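Local coordinates for protein STING-associated CdnE c-di-GMP synthase (Flavobacteriaceae, PDB 6WT8) that synthesises the cyclic dinucleotide c-di-GMP, the signal probably sensed by a partner STING protein in bacterial CBASS anti-phage defence, at residues Val12-Met26 / Tyr50-Tyr62. Residues are numbered along the deposited sequence; the frame is centred on the assembly and turned at random.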
ATOM      1  N   VAL A  12       5.914  19.893   1.092  1.00 16.62           N
ATOM      2  CA  VAL A  12       5.718  18.779   0.162  1.00 16.90           C
ATOM      3  C   VAL A  12       6.951  18.594  -0.693  1.00 18.78           C
ATOM      4  O   VAL A  12       7.375  17.473  -0.956  1.00 17.20           O
ATOM      5  CB  VAL A  12       4.466  19.029  -0.704  1.00 18.24           C
ATOM      6  CG1 VAL A  12       4.321  17.954  -1.814  1.00 19.44           C
ATOM      7  CG2 VAL A  12       3.235  18.977   0.113  1.00 21.60           C
ATOM      8  N   ARG A  13       7.516  19.693  -1.182  1.00 17.26           N
ATOM      9  CA  ARG A  13       8.708  19.611  -2.018  1.00 17.09           C
ATOM     10  C   ARG A  13       9.862  18.956  -1.295  1.00 15.34           C
ATOM     11  O   ARG A  13      10.605  18.157  -1.889  1.00 17.98           O
ATOM     12  CB  ARG A  13       9.100  21.019  -2.464  1.00 16.77           C
ATOM     13  CG  ARG A  13       8.188  21.424  -3.581  1.00 18.16           C
ATOM     14  CD  ARG A  13       8.395  22.872  -3.994  1.00 18.93           C
ATOM     15  NE  ARG A  13       7.645  23.120  -5.226  1.00 19.16           N
ATOM     16  CZ  ARG A  13       7.930  24.086  -6.101  1.00 19.41           C
ATOM     17  NH1 ARG A  13       8.937  24.912  -5.886  1.00 20.44           N
ATOM     18  NH2 ARG A  13       7.217  24.191  -7.204  1.00 19.40           N
ATOM     19  N   GLU A  14      10.077  19.326  -0.035  1.00 17.21           N
ATOM     20  CA  GLU A  14      11.215  18.744   0.672  1.00 17.78           C
ATOM     21  C   GLU A  14      11.047  17.244   0.800  1.00 18.51           C
ATOM     22  O   GLU A  14      12.026  16.489   0.740  1.00 20.67           O
ATOM     23  CB  GLU A  14      11.342  19.374   2.060  1.00 22.99           C
ATOM     24  CG  GLU A  14      12.679  18.967   2.753  1.00 38.11           C
ATOM     25  CD  GLU A  14      13.916  19.087   1.823  1.00 57.42           C
ATOM     26  OE1 GLU A  14      14.121  20.179   1.218  1.00 61.79           O
ATOM     27  OE2 GLU A  14      14.677  18.084   1.691  1.00 59.94           O
ATOM     28  N   ARG A  15       9.801  16.786   0.949  1.00 17.71           N
ATOM     29  CA  ARG A  15       9.546  15.356   1.109  1.00 18.35           C
ATOM     30  C   ARG A  15       9.601  14.607  -0.207  1.00 17.22           C
ATOM     31  O   ARG A  15       9.972  13.425  -0.240  1.00 18.68           O
ATOM     32  CB  ARG A  15       8.141  15.161   1.719  1.00 18.56           C
ATOM     33  CG  ARG A  15       8.036  15.642   3.144  1.00 18.51           C
ATOM     34  CD  ARG A  15       6.692  15.287   3.793  1.00 19.86           C
ATOM     35  NE  ARG A  15       5.497  15.788   3.116  1.00 19.54           N
ATOM     36  CZ  ARG A  15       4.726  16.782   3.566  1.00 18.42           C
ATOM     37  NH1 ARG A  15       5.085  17.506   4.649  1.00 20.40           N
ATOM     38  NH2 ARG A  15       3.613  17.075   2.942  1.00 17.60           N
ATOM     39  N   SER A  16       9.187  15.260  -1.284  1.00 16.30           N
ATOM     40  CA  SER A  16       8.825  14.602  -2.529  1.00 16.83           C
ATOM     41  C   SER A  16       9.780  14.872  -3.679  1.00 19.80           C
ATOM     42  O   SER A  16      10.007  13.996  -4.509  1.00 18.49           O
ATOM     43  CB  SER A  16       7.432  15.058  -2.989  1.00 18.88           C
ATOM     44  OG  SER A  16       6.412  14.616  -2.117  1.00 20.17           O
ATOM     45  N   ASN A  17      10.270  16.098  -3.811  1.00 17.64           N
ATOM     46  CA  ASN A  17      11.007  16.447  -5.028  1.00 17.50           C
ATOM     47  C   ASN A  17      11.857  17.669  -4.715  1.00 16.20           C
ATOM     48  O   ASN A  17      11.646  18.758  -5.311  1.00 18.61           O
ATOM     49  CB  ASN A  17      10.008  16.713  -6.161  1.00 17.54           C
ATOM     50  CG  ASN A  17      10.690  17.013  -7.493  1.00 19.66           C
ATOM     51  OD1 ASN A  17      11.864  16.694  -7.688  1.00 21.26           O
ATOM     52  ND2 ASN A  17       9.957  17.628  -8.403  1.00 19.46           N
ATOM     53  N   PRO A  18      12.841  17.543  -3.820  1.00 18.05           N
ATOM     54  CA  PRO A  18      13.576  18.738  -3.387  1.00 19.49           C
ATOM     55  C   PRO A  18      14.379  19.384  -4.490  1.00 20.82           C
ATOM     56  O   PRO A  18      14.671  20.578  -4.383  1.00 23.66           O
ATOM     57  CB  PRO A  18      14.498  18.209  -2.268  1.00 21.26           C
ATOM     58  CG  PRO A  18      14.604  16.737  -2.538  1.00 19.74           C
ATOM     59  CD  PRO A  18      13.223  16.360  -3.027  1.00 19.56           C
ATOM     60  N   ASP A  19      14.783  18.639  -5.513  1.00 21.25           N
ATOM     61  CA  ASP A  19      15.572  19.223  -6.595  1.00 21.00           C
ATOM     62  C   ASP A  19      14.722  19.719  -7.740  1.00 22.44           C
ATOM     63  O   ASP A  19      15.277  20.221  -8.732  1.00 21.93           O
ATOM     64  CB  ASP A  19      16.552  18.203  -7.115  1.00 22.85           C
ATOM     65  CG  ASP A  19      17.629  17.885  -6.095  1.00 29.33           C
ATOM     66  OD1 ASP A  19      18.036  18.824  -5.364  1.00 34.23           O
ATOM     67  OD2 ASP A  19      18.020  16.703  -6.021  1.00 35.08           O
ATOM     68  N   LEU A  20      13.396  19.622  -7.607  1.00 19.84           N
ATOM     69  CA  LEU A  20      12.466  20.200  -8.588  1.00 21.42           C
ATOM     70  C   LEU A  20      12.696  19.630  -9.988  1.00 19.94           C
ATOM     71  O   LEU A  20      12.727  20.355 -10.997  1.00 21.63           O
ATOM     72  CB  LEU A  20      12.523  21.735  -8.595  1.00 20.11           C
ATOM     73  CG  LEU A  20      12.276  22.395  -7.236  1.00 21.94           C
ATOM     74  CD1 LEU A  20      12.221  23.937  -7.353  1.00 25.58           C
ATOM     75  CD2 LEU A  20      10.995  21.853  -6.625  1.00 24.95           C
ATOM     76  N   VAL A  21      12.828  18.304 -10.039  1.00 20.65           N
ATOM     77  CA  VAL A  21      12.911  17.640 -11.326  1.00 22.51           C
ATOM     78  C   VAL A  21      11.540  17.704 -11.995  1.00 19.95           C
ATOM     79  O   VAL A  21      10.498  17.844 -11.342  1.00 20.70           O
ATOM     80  CB  VAL A  21      13.402  16.182 -11.203  1.00 21.24           C
ATOM     81  CG1 VAL A  21      14.739  16.144 -10.418  1.00 26.94           C
ATOM     82  CG2 VAL A  21      12.356  15.315 -10.635  1.00 24.05           C
ATOM     83  N   GLN A  22      11.544  17.654 -13.326  1.00 21.05           N
ATOM     84  CA  GLN A  22      10.293  17.649 -14.067  1.00 21.11           C
ATOM     85  C   GLN A  22       9.455  16.451 -13.676  1.00 21.06           C
ATOM     86  O   GLN A  22       9.940  15.321 -13.701  1.00 22.24           O
ATOM     87  CB  GLN A  22      10.602  17.612 -15.555  1.00 22.17           C
ATOM     88  CG  GLN A  22       9.391  17.642 -16.448  1.00 23.60           C
ATOM     89  CD  GLN A  22       8.652  18.926 -16.355  1.00 23.00           C
ATOM     90  OE1 GLN A  22       9.176  19.974 -16.751  1.00 27.06           O
ATOM     91  NE2 GLN A  22       7.414  18.876 -15.862  1.00 25.51           N
HETATM   92  N   MSE A  23       8.200  16.709 -13.301  1.00 19.50           N
HETATM   93  CA  MSE A  23       7.241  15.648 -12.943  1.00 20.18           C
HETATM   94  C   MSE A  23       6.265  15.576 -14.088  1.00 20.33           C
HETATM   95  O   MSE A  23       5.957  16.591 -14.687  1.00 22.33           O
HETATM   96  CB  MSE A  23       6.497  15.955 -11.648  1.00 22.89           C
HETATM   97  CG  MSE A  23       7.413  16.192 -10.447  1.00 19.12           C
HETATM   98 SE   MSE A  23       8.152  14.491  -9.890  0.61 22.58          SE
HETATM   99  CE  MSE A  23       6.592  13.605  -9.079  1.00 20.45           C
ATOM    100  N   THR A  24       5.742  14.380 -14.385  1.00 21.38           N
ATOM    101  CA  THR A  24       4.715  14.284 -15.423  1.00 22.18           C
ATOM    102  C   THR A  24       3.435  14.958 -14.962  1.00 20.15           C
ATOM    103  O   THR A  24       2.935  14.692 -13.867  1.00 23.35           O
ATOM    104  CB  THR A  24       4.439  12.818 -15.729  1.00 25.53           C
ATOM    105  OG1 THR A  24       5.676  12.190 -16.088  1.00 31.24           O
ATOM    106  CG2 THR A  24       3.414  12.669 -16.860  1.00 27.46           C
ATOM    107  N   LYS A  25       2.910  15.850 -15.803  1.00 22.74           N
ATOM    108  CA  LYS A  25       1.662  16.519 -15.469  1.00 20.22           C
ATOM    109  C   LYS A  25       0.519  15.519 -15.515  1.00 20.66           C
ATOM    110  O   LYS A  25       0.501  14.578 -16.326  1.00 21.88           O
ATOM    111  CB  LYS A  25       1.367  17.646 -16.455  1.00 24.31           C
ATOM    112  CG  LYS A  25       2.348  18.811 -16.429  1.00 26.38           C
ATOM    113  CD  LYS A  25       1.868  19.815 -17.496  1.00 26.57           C
ATOM    114  CE  LYS A  25       2.780  20.989 -17.702  1.00 34.94           C
ATOM    115  NZ  LYS A  25       1.997  22.018 -18.516  1.00 32.54           N
HETATM  116  N   MSE A  26      -0.435  15.714 -14.621  1.00 21.40           N
HETATM  117  CA  MSE A  26      -1.666  14.961 -14.734  1.00 23.20           C
HETATM  118  C   MSE A  26      -2.372  15.392 -15.999  1.00 21.05           C
HETATM  119  O   MSE A  26      -2.383  16.571 -16.376  1.00 22.73           O
HETATM  120  CB  MSE A  26      -2.575  15.206 -13.552  1.00 21.69           C
HETATM  121  CG  MSE A  26      -1.965  14.690 -12.268  1.00 20.83           C
HETATM  122 SE   MSE A  26      -3.007  15.202 -10.630  0.59 20.19          SE
HETATM  123  CE  MSE A  26      -2.546  17.037 -10.569  1.00 20.56           C
ATOM    124  N   TYR A  50      -0.206  23.469  -4.437  1.00 17.50           N
ATOM    125  CA  TYR A  50      -0.130  22.540  -3.314  1.00 17.02           C
ATOM    126  C   TYR A  50      -0.884  21.250  -3.620  1.00 14.49           C
ATOM    127  O   TYR A  50      -0.395  20.152  -3.323  1.00 14.31           O
ATOM    128  CB  TYR A  50      -0.707  23.197  -2.066  1.00 17.80           C
ATOM    129  CG  TYR A  50      -0.832  22.262  -0.874  1.00 17.06           C
ATOM    130  CD1 TYR A  50       0.287  21.648  -0.323  1.00 16.28           C
ATOM    131  CD2 TYR A  50      -2.077  22.000  -0.328  1.00 22.76           C
ATOM    132  CE1 TYR A  50       0.183  20.743   0.816  1.00 20.58           C
ATOM    133  CE2 TYR A  50      -2.194  21.120   0.801  1.00 23.20           C
ATOM    134  CZ  TYR A  50      -1.077  20.516   1.338  1.00 23.48           C
ATOM    135  OH  TYR A  50      -1.126  19.658   2.450  1.00 26.85           O
ATOM    136  N   ILE A  51      -2.111  21.388  -4.102  1.00 15.21           N
ATOM    137  CA  ILE A  51      -2.899  20.189  -4.449  1.00 15.18           C
ATOM    138  C   ILE A  51      -2.167  19.338  -5.491  1.00 15.01           C
ATOM    139  O   ILE A  51      -2.044  18.099  -5.344  1.00 14.69           O
ATOM    140  CB  ILE A  51      -4.283  20.608  -4.957  1.00 14.69           C
ATOM    141  CG1 ILE A  51      -5.081  21.279  -3.842  1.00 16.13           C
ATOM    142  CG2 ILE A  51      -5.029  19.399  -5.556  1.00 16.49           C
ATOM    143  CD1 ILE A  51      -6.294  22.049  -4.358  1.00 15.88           C
ATOM    144  N   LYS A  52      -1.642  19.990  -6.536  1.00 15.13           N
ATOM    145  CA  LYS A  52      -0.964  19.240  -7.610  1.00 17.49           C
ATOM    146  C   LYS A  52       0.221  18.464  -7.074  1.00 17.09           C
ATOM    147  O   LYS A  52       0.428  17.286  -7.423  1.00 16.46           O
ATOM    148  CB  LYS A  52      -0.469  20.197  -8.713  1.00 17.04           C
ATOM    149  CG  LYS A  52      -1.558  20.633  -9.600  1.00 19.01           C
ATOM    150  CD  LYS A  52      -0.984  21.413 -10.820  1.00 19.53           C
ATOM    151  CE  LYS A  52      -0.273  22.684 -10.405  1.00 24.36           C
ATOM    152  NZ  LYS A  52       0.072  23.579 -11.635  1.00 32.11           N
ATOM    153  N   GLU A  53       1.067  19.130  -6.285  1.00 14.96           N
ATOM    154  CA  GLU A  53       2.294  18.483  -5.847  1.00 15.61           C
ATOM    155  C   GLU A  53       1.996  17.434  -4.792  1.00 14.98           C
ATOM    156  O   GLU A  53       2.705  16.419  -4.717  1.00 15.98           O
ATOM    157  CB  GLU A  53       3.273  19.566  -5.383  1.00 16.29           C
ATOM    158  CG  GLU A  53       3.631  20.406  -6.650  1.00 17.62           C
ATOM    159  CD  GLU A  53       4.791  21.361  -6.487  1.00 21.83           C
ATOM    160  OE1 GLU A  53       5.369  21.406  -5.381  1.00 22.69           O
ATOM    161  OE2 GLU A  53       5.103  22.092  -7.488  1.00 20.47           O
ATOM    162  N   SER A  54       0.910  17.630  -4.034  1.00 14.19           N
ATOM    163  CA  SER A  54       0.474  16.609  -3.087  1.00 15.31           C
ATOM    164  C   SER A  54      -0.087  15.377  -3.803  1.00 15.12           C
ATOM    165  O   SER A  54       0.050  14.257  -3.301  1.00 16.46           O
ATOM    166  CB  SER A  54      -0.597  17.161  -2.160  1.00 16.22           C
ATOM    167  OG  SER A  54      -0.049  18.097  -1.249  1.00 17.10           O
HETATM  168  N   MSE A  55      -0.726  15.557  -4.946  1.00 12.91           N
HETATM  169  CA  MSE A  55      -1.282  14.467  -5.732  1.00 13.56           C
HETATM  170  C   MSE A  55      -0.187  13.715  -6.474  1.00 14.81           C
HETATM  171  O   MSE A  55      -0.301  12.505  -6.644  1.00 16.19           O
HETATM  172  CB  MSE A  55      -2.329  14.979  -6.734  1.00 12.78           C
HETATM  173  CG  MSE A  55      -3.618  15.289  -6.018  1.00 12.65           C
HETATM  174 SE   MSE A  55      -4.932  15.815  -7.383  0.69 16.17          SE
HETATM  175  CE  MSE A  55      -6.307  15.972  -6.186  1.00 18.04           C
ATOM    176  N   LYS A  56       0.844  14.399  -6.967  1.00 15.17           N
ATOM    177  CA  LYS A  56       1.789  13.725  -7.867  1.00 15.46           C
ATOM    178  C   LYS A  56       2.798  12.832  -7.152  1.00 16.73           C
ATOM    179  O   LYS A  56       3.346  11.910  -7.786  1.00 18.08           O
ATOM    180  CB  LYS A  56       2.532  14.760  -8.708  1.00 17.35           C
ATOM    181  CG  LYS A  56       1.619  15.365  -9.738  1.00 17.82           C
ATOM    182  CD  LYS A  56       2.326  16.525 -10.445  1.00 22.10           C
ATOM    183  CE  LYS A  56       1.329  17.188 -11.345  1.00 24.71           C
ATOM    184  NZ  LYS A  56       1.874  18.448 -11.971  1.00 21.67           N
ATOM    185  N   GLY A  57       3.069  13.058  -5.862  1.00 14.91           N
ATOM    186  CA  GLY A  57       3.956  12.175  -5.116  1.00 15.56           C
ATOM    187  C   GLY A  57       5.450  12.399  -5.359  1.00 16.32           C
ATOM    188  O   GLY A  57       5.933  13.509  -5.652  1.00 15.32           O
ATOM    189  N   VAL A  58       6.211  11.321  -5.172  1.00 13.98           N
ATOM    190  CA  VAL A  58       7.666  11.359  -5.066  1.00 13.58           C
ATOM    191  C   VAL A  58       8.308  11.314  -6.447  1.00 17.32           C
ATOM    192  O   VAL A  58       7.855  10.585  -7.352  1.00 17.41           O
ATOM    193  CB  VAL A  58       8.104  10.161  -4.180  1.00 16.22           C
ATOM    194  CG1 VAL A  58       9.594   9.939  -4.179  1.00 18.45           C
ATOM    195  CG2 VAL A  58       7.587  10.378  -2.709  1.00 17.24           C
ATOM    196  N   ALA A  59       9.397  12.067  -6.591  1.00 16.67           N
ATOM    197  CA  ALA A  59      10.163  12.034  -7.837  1.00 15.32           C
ATOM    198  C   ALA A  59      10.608  10.597  -8.164  1.00 16.63           C
ATOM    199  O   ALA A  59      11.002   9.813  -7.266  1.00 17.64           O
ATOM    200  CB  ALA A  59      11.376  12.973  -7.750  1.00 17.93           C
ATOM    201  N   PRO A  60      10.575  10.228  -9.448  1.00 17.90           N
ATOM    202  CA  PRO A  60      10.781   8.820  -9.842  1.00 21.09           C
ATOM    203  C   PRO A  60      12.157   8.278  -9.523  1.00 19.42           C
ATOM    204  O   PRO A  60      12.267   7.044  -9.330  1.00 19.61           O
ATOM    205  CB  PRO A  60      10.536   8.831 -11.352  1.00 21.08           C
ATOM    206  CG  PRO A  60      10.521  10.281 -11.774  1.00 27.30           C
ATOM    207  CD  PRO A  60      10.083  11.063 -10.559  1.00 20.86           C
ATOM    208  N   SER A  61      13.195   9.100  -9.420  1.00 19.40           N
ATOM    209  CA  SER A  61      14.513   8.530  -9.156  1.00 19.89           C
ATOM    210  C   SER A  61      14.554   7.835  -7.805  1.00 21.79           C
ATOM    211  O   SER A  61      15.243   6.825  -7.666  1.00 20.91           O
ATOM    212  CB  SER A  61      15.594   9.613  -9.253  1.00 24.46           C
ATOM    213  OG  SER A  61      15.531  10.464  -8.098  1.00 25.82           O
ATOM    214  N   TYR A  62      13.822   8.355  -6.800  1.00 19.00           N
ATOM    215  CA  TYR A  62      13.882   7.750  -5.472  1.00 19.54           C
ATOM    216  C   TYR A  62      13.267   6.367  -5.499  1.00 20.20           C
ATOM    217  O   TYR A  62      13.815   5.391  -4.950  1.00 18.30           O
ATOM    218  CB  TYR A  62      13.128   8.641  -4.470  1.00 16.29           C
ATOM    219  CG  TYR A  62      13.761  10.003  -4.301  1.00 17.81           C
ATOM    220  CD1 TYR A  62      14.952  10.160  -3.627  1.00 19.62           C
ATOM    221  CD2 TYR A  62      13.154  11.125  -4.826  1.00 19.93           C
ATOM    222  CE1 TYR A  62      15.546  11.429  -3.500  1.00 23.34           C
ATOM    223  CE2 TYR A  62      13.714  12.390  -4.672  1.00 21.99           C
ATOM    224  CZ  TYR A  62      14.896  12.546  -4.019  1.00 24.78           C
ATOM    225  OH  TYR A  62      15.415  13.851  -3.935  1.00 26.97           O
TER
HETATM  226  O   HOH W   1       3.586  14.356  -2.790  1.00 18.43           O
HETATM  227  O   HOH W   2      16.113  14.318  -7.059  1.00 41.93           O
HETATM  228  O   HOH W   3       4.199  18.278 -13.329  1.00 22.78           O
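R13 and E53 form a two-pronged salt bridge: R13 NE meets E53 OE1 at 2.9 Å and R13 NH2 meets E53 OE2 at 3.0 Å, each oxygen using its syn lone pair. The guanidinium and carboxylate planes are nearly coplanar, 10° apart, and the extended run of R13 from CG to NE brings its side edge up to both oxygens, while L20 CD2 lies over one guanidinium face, toward its rim. A leucine in place of R13 would probably leave the E53 carboxylate without its charged mate and free to turn. Where both helices end, A59 N donates an almost straight bond to S16 O, 2.9 Å long (N-H...O 170°), tying the two exits together; V58 CA adds a CA-H...O contact to the same oxygen. One water joins S16 OG to E53 O; a second bridges M23 O and K56 NZ, whose charge is also paired with E29. In the loop, N17 OD1 accepts from V21 N and N17 ND2 donates to V21 O, pinning the V21 backbone, and V21 CG2 packs on A59 CB at 3.8 Å. Van der Waals packing makes up much of the remainder. The two V12 methyls part, CG1 against E53 O and CG2 against Y50 CE1, 3.6 Å away. Selenomethionine M23, bent at chi2 and chi3, hooks its CE over G57 O and lays SE against A59 CA and P60 CD. Selenomethionine M26 meets M55 SE to SE at 3.8 Å, nearly at right angles, and its CE touches the K52 and K56 chains. P18 CG abuts Y62 OH at 3.3 Å. Helix 253-266 backs this unit through M55 and R15. Segments 12-16 and 50-56 run near-parallel, axes 10.2 Å apart at closest approach and 19° between them; loop 17-26 then wraps the junction of helices 46-56 and 60-81 in this CD-NTase enzyme.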